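Local coordinates for protein serine-tRNA ligase (Naegleria fowleri, PDB 6BLJ) that probably charges serine-specific tRNA with serine in an ATP-dependent reaction through a seryl-adenylate intermediate, as a class II aminoacyl-tRNA synthetase of the cytoplasm, at residues 220-234 / 467-481. Sequence-based numbering, arbitrary orientation.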
ATOM      1  N   ASP A 220     -18.388   0.235 -32.434  1.00 28.05           N
ATOM      2  CA  ASP A 220     -18.791   1.639 -32.530  1.00 31.72           C
ATOM      3  C   ASP A 220     -18.579   2.388 -31.208  1.00 34.03           C
ATOM      4  O   ASP A 220     -18.324   3.599 -31.212  1.00 30.98           O
ATOM      5  CB  ASP A 220     -20.253   1.730 -32.977  1.00 32.68           C
ATOM      6  CG  ASP A 220     -20.461   1.281 -34.429  1.00 40.11           C
ATOM      7  OD1 ASP A 220     -19.500   1.251 -35.225  1.00 41.43           O
ATOM      8  OD2 ASP A 220     -21.601   0.949 -34.779  1.00 42.74           O
ATOM      9  N   LEU A 221     -18.645   1.687 -30.071  1.00 27.48           N
ATOM     10  CA  LEU A 221     -18.400   2.347 -28.788  1.00 29.32           C
ATOM     11  C   LEU A 221     -16.974   2.881 -28.704  1.00 30.96           C
ATOM     12  O   LEU A 221     -16.737   3.956 -28.132  1.00 28.79           O
ATOM     13  CB  LEU A 221     -18.673   1.372 -27.643  1.00 30.93           C
ATOM     14  CG  LEU A 221     -20.149   1.061 -27.357  1.00 32.21           C
ATOM     15  CD1 LEU A 221     -20.247   0.140 -26.132  1.00 27.99           C
ATOM     16  CD2 LEU A 221     -20.976   2.336 -27.171  1.00 31.65           C
ATOM     17  N   VAL A 222     -16.008   2.142 -29.256  1.00 25.41           N
ATOM     18  CA  VAL A 222     -14.640   2.657 -29.366  1.00 33.08           C
ATOM     19  C   VAL A 222     -14.620   3.930 -30.213  1.00 33.13           C
ATOM     20  O   VAL A 222     -13.987   4.937 -29.854  1.00 28.42           O
ATOM     21  CB  VAL A 222     -13.707   1.584 -29.958  1.00 33.96           C
ATOM     22  CG1 VAL A 222     -12.296   2.150 -30.179  1.00 31.85           C
ATOM     23  CG2 VAL A 222     -13.662   0.335 -29.067  1.00 23.80           C
ATOM     24  N   ARG A 223     -15.286   3.896 -31.368  1.00 25.73           N
ATOM     25  CA  ARG A 223     -15.292   5.085 -32.226  1.00 34.28           C
ATOM     26  C   ARG A 223     -15.972   6.259 -31.526  1.00 30.99           C
ATOM     27  O   ARG A 223     -15.548   7.408 -31.673  1.00 33.29           O
ATOM     28  CB  ARG A 223     -15.956   4.789 -33.576  1.00 30.78           C
ATOM     29  CG  ARG A 223     -15.211   3.746 -34.402  1.00 31.89           C
ATOM     30  CD  ARG A 223     -15.659   3.748 -35.858  1.00 34.23           C
ATOM     31  NE  ARG A 223     -17.089   3.489 -35.994  1.00 37.10           N
ATOM     32  CZ  ARG A 223     -17.967   4.339 -36.519  1.00 42.65           C
ATOM     33  NH1 ARG A 223     -17.571   5.523 -36.992  1.00 34.61           N
ATOM     34  NH2 ARG A 223     -19.250   3.999 -36.588  1.00 46.08           N
ATOM     35  N   MET A 224     -17.009   5.989 -30.728  1.00 32.64           N
ATOM     36  CA  MET A 224     -17.629   7.072 -29.965  1.00 32.75           C
ATOM     37  C   MET A 224     -16.718   7.565 -28.841  1.00 32.24           C
ATOM     38  O   MET A 224     -16.763   8.745 -28.473  1.00 29.65           O
ATOM     39  CB  MET A 224     -18.975   6.627 -29.396  1.00 29.49           C
ATOM     40  CG  MET A 224     -19.776   7.789 -28.830  1.00 46.48           C
ATOM     41  SD  MET A 224     -21.439   7.369 -28.269  1.00 43.44           S
ATOM     42  CE  MET A 224     -22.287   7.173 -29.818  1.00 35.37           C
ATOM     43  N   ASN A 225     -15.931   6.670 -28.253  1.00 27.80           N
ATOM     44  CA  ASN A 225     -14.968   7.073 -27.232  1.00 28.61           C
ATOM     45  C   ASN A 225     -14.005   8.097 -27.800  1.00 33.27           C
ATOM     46  O   ASN A 225     -13.766   9.155 -27.197  1.00 36.26           O
ATOM     47  CB  ASN A 225     -14.203   5.843 -26.720  1.00 29.53           C
ATOM     48  CG  ASN A 225     -13.671   6.012 -25.292  1.00 47.88           C
ATOM     49  OD1 ASN A 225     -14.232   6.751 -24.492  1.00 59.31           O
ATOM     50  ND2 ASN A 225     -12.575   5.330 -24.980  1.00 47.45           N
ATOM     51  N   LEU A 226     -13.455   7.800 -28.982  1.00 31.99           N
ATOM     52  CA  LEU A 226     -12.578   8.745 -29.660  1.00 38.63           C
ATOM     53  C   LEU A 226     -13.311  10.015 -30.050  1.00 32.88           C
ATOM     54  O   LEU A 226     -12.746  11.107 -29.954  1.00 32.34           O
ATOM     55  CB  LEU A 226     -11.964   8.121 -30.910  1.00 39.85           C
ATOM     56  CG  LEU A 226     -10.604   7.460 -30.794  1.00 56.86           C
ATOM     57  CD1 LEU A 226     -10.144   7.130 -32.187  1.00 59.95           C
ATOM     58  CD2 LEU A 226      -9.647   8.450 -30.153  1.00 56.90           C
ATOM     59  N   ALA A 227     -14.544   9.887 -30.555  1.00 28.69           N
ATOM     60  CA  ALA A 227     -15.286  11.074 -30.969  1.00 29.71           C
ATOM     61  C   ALA A 227     -15.437  12.052 -29.804  1.00 32.66           C
ATOM     62  O   ALA A 227     -15.273  13.265 -29.980  1.00 32.25           O
ATOM     63  CB  ALA A 227     -16.650  10.667 -31.541  1.00 25.10           C
ATOM     64  N   LEU A 228     -15.726  11.536 -28.600  1.00 31.20           N
ATOM     65  CA  LEU A 228     -15.865  12.396 -27.428  1.00 29.95           C
ATOM     66  C   LEU A 228     -14.568  13.128 -27.122  1.00 36.95           C
ATOM     67  O   LEU A 228     -14.583  14.318 -26.782  1.00 33.94           O
ATOM     68  CB  LEU A 228     -16.295  11.572 -26.214  1.00 32.08           C
ATOM     69  CG  LEU A 228     -17.770  11.385 -25.865  1.00 34.23           C
ATOM     70  CD1 LEU A 228     -17.885  10.399 -24.696  1.00 32.43           C
ATOM     71  CD2 LEU A 228     -18.426  12.720 -25.504  1.00 32.00           C
ATOM     72  N   GLN A 229     -13.439  12.417 -27.193  1.00 27.84           N
ATOM     73  CA  GLN A 229     -12.146  13.038 -26.945  1.00 32.20           C
ATOM     74  C   GLN A 229     -11.850  14.103 -27.992  1.00 30.03           C
ATOM     75  O   GLN A 229     -11.404  15.205 -27.665  1.00 34.37           O
ATOM     76  CB  GLN A 229     -11.044  11.979 -26.948  1.00 31.26           C
ATOM     77  CG  GLN A 229     -11.073  11.033 -25.770  1.00 31.53           C
ATOM     78  CD  GLN A 229     -10.203   9.830 -26.024  1.00 37.03           C
ATOM     79  OE1 GLN A 229     -10.648   8.687 -25.916  1.00 39.93           O
ATOM     80  NE2 GLN A 229      -8.965  10.081 -26.422  1.00 36.11           N
ATOM     81  N   ASN A 230     -12.059  13.763 -29.270  1.00 27.42           N
ATOM     82  CA  ASN A 230     -11.764  14.688 -30.361  1.00 30.26           C
ATOM     83  C   ASN A 230     -12.628  15.945 -30.269  1.00 35.45           C
ATOM     84  O   ASN A 230     -12.143  17.071 -30.466  1.00 28.41           O
ATOM     85  CB  ASN A 230     -11.994  13.965 -31.687  1.00 31.30           C
ATOM     86  CG  ASN A 230     -11.215  14.569 -32.842  1.00 47.87           C
ATOM     87  OD1 ASN A 230     -10.744  13.856 -33.722  1.00 53.35           O
ATOM     88  ND2 ASN A 230     -11.089  15.891 -32.851  1.00 46.23           N
ATOM     89  N   TYR A 231     -13.922  15.764 -30.007  1.00 31.89           N
ATOM     90  CA  TYR A 231     -14.833  16.894 -29.876  1.00 33.19           C
ATOM     91  C   TYR A 231     -14.482  17.739 -28.656  1.00 31.95           C
ATOM     92  O   TYR A 231     -14.435  18.971 -28.738  1.00 32.84           O
ATOM     93  CB  TYR A 231     -16.279  16.382 -29.797  1.00 33.43           C
ATOM     94  CG  TYR A 231     -17.305  17.437 -29.417  1.00 33.69           C
ATOM     95  CD1 TYR A 231     -17.353  18.649 -30.091  1.00 30.22           C
ATOM     96  CD2 TYR A 231     -18.223  17.217 -28.391  1.00 30.39           C
ATOM     97  CE1 TYR A 231     -18.281  19.630 -29.751  1.00 34.94           C
ATOM     98  CE2 TYR A 231     -19.168  18.196 -28.043  1.00 26.20           C
ATOM     99  CZ  TYR A 231     -19.183  19.402 -28.737  1.00 30.41           C
ATOM    100  OH  TYR A 231     -20.090  20.386 -28.417  1.00 33.28           O
ATOM    101  N   ALA A 232     -14.206  17.090 -27.523  1.00 27.21           N
ATOM    102  CA  ALA A 232     -13.871  17.827 -26.306  1.00 29.65           C
ATOM    103  C   ALA A 232     -12.661  18.722 -26.517  1.00 30.70           C
ATOM    104  O   ALA A 232     -12.657  19.890 -26.109  1.00 29.39           O
ATOM    105  CB  ALA A 232     -13.610  16.849 -25.159  1.00 26.47           C
ATOM    106  N   ILE A 233     -11.622  18.191 -27.159  1.00 31.34           N
ATOM    107  CA  ILE A 233     -10.417  18.984 -27.394  1.00 32.82           C
ATOM    108  C   ILE A 233     -10.706  20.137 -28.355  1.00 30.40           C
ATOM    109  O   ILE A 233     -10.255  21.270 -28.140  1.00 31.77           O
ATOM    110  CB  ILE A 233      -9.285  18.060 -27.886  1.00 35.27           C
ATOM    111  CG1 ILE A 233      -8.796  17.214 -26.700  1.00 35.00           C
ATOM    112  CG2 ILE A 233      -8.139  18.846 -28.488  1.00 38.07           C
ATOM    113  CD1 ILE A 233      -8.150  15.944 -27.092  1.00 36.55           C
ATOM    114  N   ASP A 234     -11.463  19.877 -29.426  1.00 31.13           N
ATOM    115  CA  ASP A 234     -11.857  20.968 -30.324  1.00 29.32           C
ATOM    116  C   ASP A 234     -12.671  22.016 -29.575  1.00 33.98           C
ATOM    117  O   ASP A 234     -12.433  23.222 -29.709  1.00 34.94           O
ATOM    118  CB  ASP A 234     -12.660  20.426 -31.501  1.00 32.55           C
ATOM    119  CG  ASP A 234     -11.799  19.742 -32.518  1.00 52.12           C
ATOM    120  OD1 ASP A 234     -10.557  19.844 -32.390  1.00 56.48           O
ATOM    121  OD2 ASP A 234     -12.363  19.135 -33.456  1.00 61.65           O
ATOM    122  N   VAL A 467     -26.856   8.144 -31.929  1.00 30.71           N
ATOM    123  CA  VAL A 467     -25.625   8.922 -31.718  1.00 29.54           C
ATOM    124  C   VAL A 467     -25.988  10.392 -31.512  1.00 26.67           C
ATOM    125  O   VAL A 467     -26.681  10.974 -32.364  1.00 29.44           O
ATOM    126  CB  VAL A 467     -24.679   8.761 -32.905  1.00 33.41           C
ATOM    127  CG1 VAL A 467     -23.440   9.648 -32.720  1.00 29.27           C
ATOM    128  CG2 VAL A 467     -24.289   7.288 -33.075  1.00 32.97           C
ATOM    129  N   PRO A 468     -25.536  11.033 -30.429  1.00 27.87           N
ATOM    130  CA  PRO A 468     -25.822  12.463 -30.249  1.00 31.47           C
ATOM    131  C   PRO A 468     -25.434  13.261 -31.489  1.00 29.71           C
ATOM    132  O   PRO A 468     -24.389  13.022 -32.098  1.00 30.07           O
ATOM    133  CB  PRO A 468     -24.972  12.846 -29.037  1.00 27.52           C
ATOM    134  CG  PRO A 468     -24.904  11.537 -28.212  1.00 25.34           C
ATOM    135  CD  PRO A 468     -24.861  10.435 -29.261  1.00 24.04           C
ATOM    136  N   GLU A 469     -26.310  14.190 -31.874  1.00 33.86           N
ATOM    137  CA  GLU A 469     -26.122  14.918 -33.127  1.00 38.14           C
ATOM    138  C   GLU A 469     -24.709  15.484 -33.233  1.00 36.54           C
ATOM    139  O   GLU A 469     -24.036  15.309 -34.253  1.00 38.54           O
ATOM    140  CB  GLU A 469     -27.152  16.034 -33.245  1.00 42.83           C
ATOM    141  CG  GLU A 469     -27.323  16.528 -34.654  1.00 58.97           C
ATOM    142  CD  GLU A 469     -28.384  17.591 -34.757  1.00 78.10           C
ATOM    143  OE1 GLU A 469     -29.584  17.244 -34.690  1.00 88.61           O
ATOM    144  OE2 GLU A 469     -28.011  18.778 -34.877  1.00 81.01           O
ATOM    145  N   VAL A 470     -24.226  16.128 -32.166  1.00 36.48           N
ATOM    146  CA  VAL A 470     -22.937  16.812 -32.240  1.00 34.02           C
ATOM    147  C   VAL A 470     -21.774  15.838 -32.418  1.00 33.92           C
ATOM    148  O   VAL A 470     -20.703  16.248 -32.879  1.00 35.79           O
ATOM    149  CB  VAL A 470     -22.730  17.705 -31.000  1.00 38.13           C
ATOM    150  CG1 VAL A 470     -22.333  16.872 -29.792  1.00 30.41           C
ATOM    151  CG2 VAL A 470     -21.690  18.784 -31.271  1.00 41.03           C
ATOM    152  N   LEU A 471     -21.936  14.557 -32.065  1.00 32.58           N
ATOM    153  CA  LEU A 471     -20.856  13.586 -32.242  1.00 29.31           C
ATOM    154  C   LEU A 471     -20.874  12.905 -33.609  1.00 32.74           C
ATOM    155  O   LEU A 471     -19.896  12.231 -33.958  1.00 35.40           O
ATOM    156  CB  LEU A 471     -20.883  12.497 -31.139  1.00 24.58           C
ATOM    157  CG  LEU A 471     -20.579  12.860 -29.682  1.00 24.37           C
ATOM    158  CD1 LEU A 471     -20.645  11.643 -28.725  1.00 22.63           C
ATOM    159  CD2 LEU A 471     -19.212  13.540 -29.568  1.00 27.33           C
ATOM    160  N   GLN A 472     -21.960  13.035 -34.377  1.00 34.00           N
ATOM    161  CA  GLN A 472     -22.058  12.296 -35.635  1.00 43.18           C
ATOM    162  C   GLN A 472     -20.925  12.619 -36.608  1.00 47.98           C
ATOM    163  O   GLN A 472     -20.316  11.673 -37.139  1.00 46.93           O
ATOM    164  CB  GLN A 472     -23.448  12.520 -36.245  1.00 42.86           C
ATOM    165  CG  GLN A 472     -24.570  11.943 -35.368  1.00 44.56           C
ATOM    166  CD  GLN A 472     -25.979  12.184 -35.909  1.00 44.58           C
ATOM    167  OE1 GLN A 472     -26.156  12.638 -37.032  1.00 42.49           O
ATOM    168  NE2 GLN A 472     -26.986  11.897 -35.089  1.00 38.99           N
ATOM    169  N   PRO A 473     -20.555  13.884 -36.858  1.00 43.64           N
ATOM    170  CA  PRO A 473     -19.410  14.133 -37.757  1.00 43.67           C
ATOM    171  C   PRO A 473     -18.101  13.554 -37.257  1.00 42.93           C
ATOM    172  O   PRO A 473     -17.234  13.213 -38.069  1.00 47.58           O
ATOM    173  CB  PRO A 473     -19.350  15.667 -37.842  1.00 46.70           C
ATOM    174  CG  PRO A 473     -20.703  16.128 -37.461  1.00 45.93           C
ATOM    175  CD  PRO A 473     -21.212  15.144 -36.456  1.00 39.53           C
ATOM    176  N   TYR A 474     -17.923  13.424 -35.946  1.00 36.64           N
ATOM    177  CA  TYR A 474     -16.701  12.858 -35.397  1.00 30.15           C
ATOM    178  C   TYR A 474     -16.659  11.341 -35.495  1.00 32.78           C
ATOM    179  O   TYR A 474     -15.654  10.734 -35.109  1.00 38.99           O
ATOM    180  CB  TYR A 474     -16.546  13.287 -33.938  1.00 36.96           C
ATOM    181  CG  TYR A 474     -16.255  14.762 -33.748  1.00 37.59           C
ATOM    182  CD1 TYR A 474     -14.955  15.232 -33.772  1.00 37.00           C
ATOM    183  CD2 TYR A 474     -17.283  15.677 -33.542  1.00 40.13           C
ATOM    184  CE1 TYR A 474     -14.679  16.580 -33.597  1.00 37.31           C
ATOM    185  CE2 TYR A 474     -17.014  17.026 -33.360  1.00 37.92           C
ATOM    186  CZ  TYR A 474     -15.704  17.466 -33.384  1.00 38.18           C
ATOM    187  OH  TYR A 474     -15.403  18.797 -33.212  1.00 40.11           O
ATOM    188  N   MET A 475     -17.729  10.724 -35.993  1.00 40.88           N
ATOM    189  CA  MET A 475     -17.823   9.282 -36.170  1.00 47.75           C
ATOM    190  C   MET A 475     -18.135   8.916 -37.615  1.00 52.82           C
ATOM    191  O   MET A 475     -18.831   7.935 -37.871  1.00 56.25           O
ATOM    192  CB  MET A 475     -18.884   8.702 -35.240  1.00 50.50           C
ATOM    193  CG  MET A 475     -18.396   8.448 -33.846  1.00 43.18           C
ATOM    194  SD  MET A 475     -19.737   7.802 -32.866  1.00 44.52           S
ATOM    195  CE  MET A 475     -19.877   6.132 -33.500  1.00 35.02           C
ATOM    196  N   GLY A 476     -17.652   9.716 -38.562  1.00 51.08           N
ATOM    197  CA  GLY A 476     -17.887   9.437 -39.968  1.00 47.23           C
ATOM    198  C   GLY A 476     -19.342   9.421 -40.367  1.00 49.61           C
ATOM    199  O   GLY A 476     -19.706   8.742 -41.333  1.00 51.09           O
ATOM    200  N   GLY A 477     -20.193  10.148 -39.649  1.00 47.89           N
ATOM    201  CA  GLY A 477     -21.594  10.241 -40.003  1.00 44.21           C
ATOM    202  C   GLY A 477     -22.505   9.179 -39.410  1.00 42.29           C
ATOM    203  O   GLY A 477     -23.706   9.195 -39.705  1.00 45.18           O
ATOM    204  N   THR A 478     -21.982   8.251 -38.602  1.00 44.48           N
ATOM    205  CA  THR A 478     -22.833   7.218 -38.012  1.00 43.99           C
ATOM    206  C   THR A 478     -23.932   7.856 -37.167  1.00 41.75           C
ATOM    207  O   THR A 478     -23.654   8.653 -36.266  1.00 40.42           O
ATOM    208  CB  THR A 478     -22.009   6.262 -37.142  1.00 45.19           C
ATOM    209  OG1 THR A 478     -20.956   5.668 -37.911  1.00 47.02           O
ATOM    210  CG2 THR A 478     -22.900   5.152 -36.591  1.00 41.18           C
ATOM    211  N   LYS A 479     -25.183   7.512 -37.466  1.00 41.78           N
ATOM    212  CA  LYS A 479     -26.320   8.064 -36.740  1.00 39.06           C
ATOM    213  C   LYS A 479     -26.905   7.115 -35.699  1.00 39.84           C
ATOM    214  O   LYS A 479     -27.602   7.576 -34.786  1.00 36.02           O
ATOM    215  CB  LYS A 479     -27.424   8.469 -37.716  1.00 39.81           C
ATOM    216  CG  LYS A 479     -27.069   9.674 -38.564  1.00 48.55           C
ATOM    217  CD  LYS A 479     -28.196  10.011 -39.524  1.00 54.85           C
ATOM    218  CE  LYS A 479     -27.771  11.060 -40.534  1.00 69.16           C
ATOM    219  NZ  LYS A 479     -28.482  12.355 -40.300  1.00 75.53           N
ATOM    220  N   PHE A 480     -26.660   5.814 -35.817  1.00 40.41           N
ATOM    221  CA  PHE A 480     -27.370   4.838 -35.007  1.00 36.42           C
ATOM    222  C   PHE A 480     -26.511   3.592 -34.853  1.00 33.86           C
ATOM    223  O   PHE A 480     -25.868   3.149 -35.806  1.00 36.55           O
ATOM    224  CB  PHE A 480     -28.735   4.514 -35.640  1.00 41.18           C
ATOM    225  CG  PHE A 480     -29.570   3.536 -34.846  1.00 42.20           C
ATOM    226  CD1 PHE A 480     -30.200   3.925 -33.669  1.00 31.69           C
ATOM    227  CD2 PHE A 480     -29.763   2.240 -35.306  1.00 41.91           C
ATOM    228  CE1 PHE A 480     -30.977   3.028 -32.936  1.00 32.38           C
ATOM    229  CE2 PHE A 480     -30.544   1.338 -34.592  1.00 41.21           C
ATOM    230  CZ  PHE A 480     -31.151   1.731 -33.402  1.00 37.14           C
ATOM    231  N   ILE A 481     -26.493   3.045 -33.642  1.00 32.01           N
ATOM    232  CA  ILE A 481     -25.829   1.781 -33.345  1.00 32.26           C
ATOM    233  C   ILE A 481     -26.912   0.771 -32.978  1.00 37.08           C
ATOM    234  O   ILE A 481     -27.603   0.934 -31.963  1.00 33.30           O
ATOM    235  CB  ILE A 481     -24.820   1.924 -32.198  1.00 32.89           C
ATOM    236  CG1 ILE A 481     -23.962   3.180 -32.346  1.00 33.56           C
ATOM    237  CG2 ILE A 481     -23.928   0.684 -32.118  1.00 31.65           C
ATOM    238  CD1 ILE A 481     -23.110   3.421 -31.093  1.00 30.42           C
TER
HETATM  239  O   HOH W   1     -23.519   1.472 -36.701  1.00 42.40           O
HETATM  240  O   HOH W   2     -14.437   8.324 -34.156  1.00 38.29           O
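R223 on helix 220-238 reaches into the turn 475-478 and shows how one guanidinium can organise a polar contact through its edge. Its NH1 gives a hydrogen bond of 2.9 Å to M475 O, approaching from above the carbonyl plane, while NH2 meets T478 OG1 at 2.7 Å in a nearly straight bond (171°). D220 OD1, also in the guanidinium plane, forms a salt bridge, 3.1 Å from R223 NH2. M475 O is gripped further by the backbone N and OG1 of T478, which ties the type I' turn to itself as well as to the helix. Water joins D220 OD2 to F480 O.

Apolar packing fills the middle. M475 CE lies over one face of the R223 guanidinium, and its SD rests 3.7 Å from M224 CB. With CG anti to the backbone N (chi1 -169°), M224 runs along the helix flank and bends at its end, so that CE meets V467 CG2 and I481 CD1. The small side chain of A227 allows close approach: its CB is 3.6 Å from Y474 CB. L471 spreads its two methyls, CD1 packing against M224 and L228, CD2 against A227 and Y231.

Among the aromatics, Y231 CB sits over the face of the Y474 ring in a CH-pi contact, 3.8 Å from the centroid, and the two rings lie obliquely at 50°. V470 CG2 touches Y231 CZ, whereas Y231 OH is hydrogen-bonded to S366 OG. N230 packs on Y474 of the second subunit and hydrogen-bonds to N230 of that subunit, so the helix lies at the subunit interface, consistent with the long helix of class II motif 1.

The C-terminal segment is thus fastened to this helix by an apolar middle and a charged, hydrogen-bonded end, where three acceptors in its plane should fix the guanidinium's rotation, and D220 probably offsets its charge.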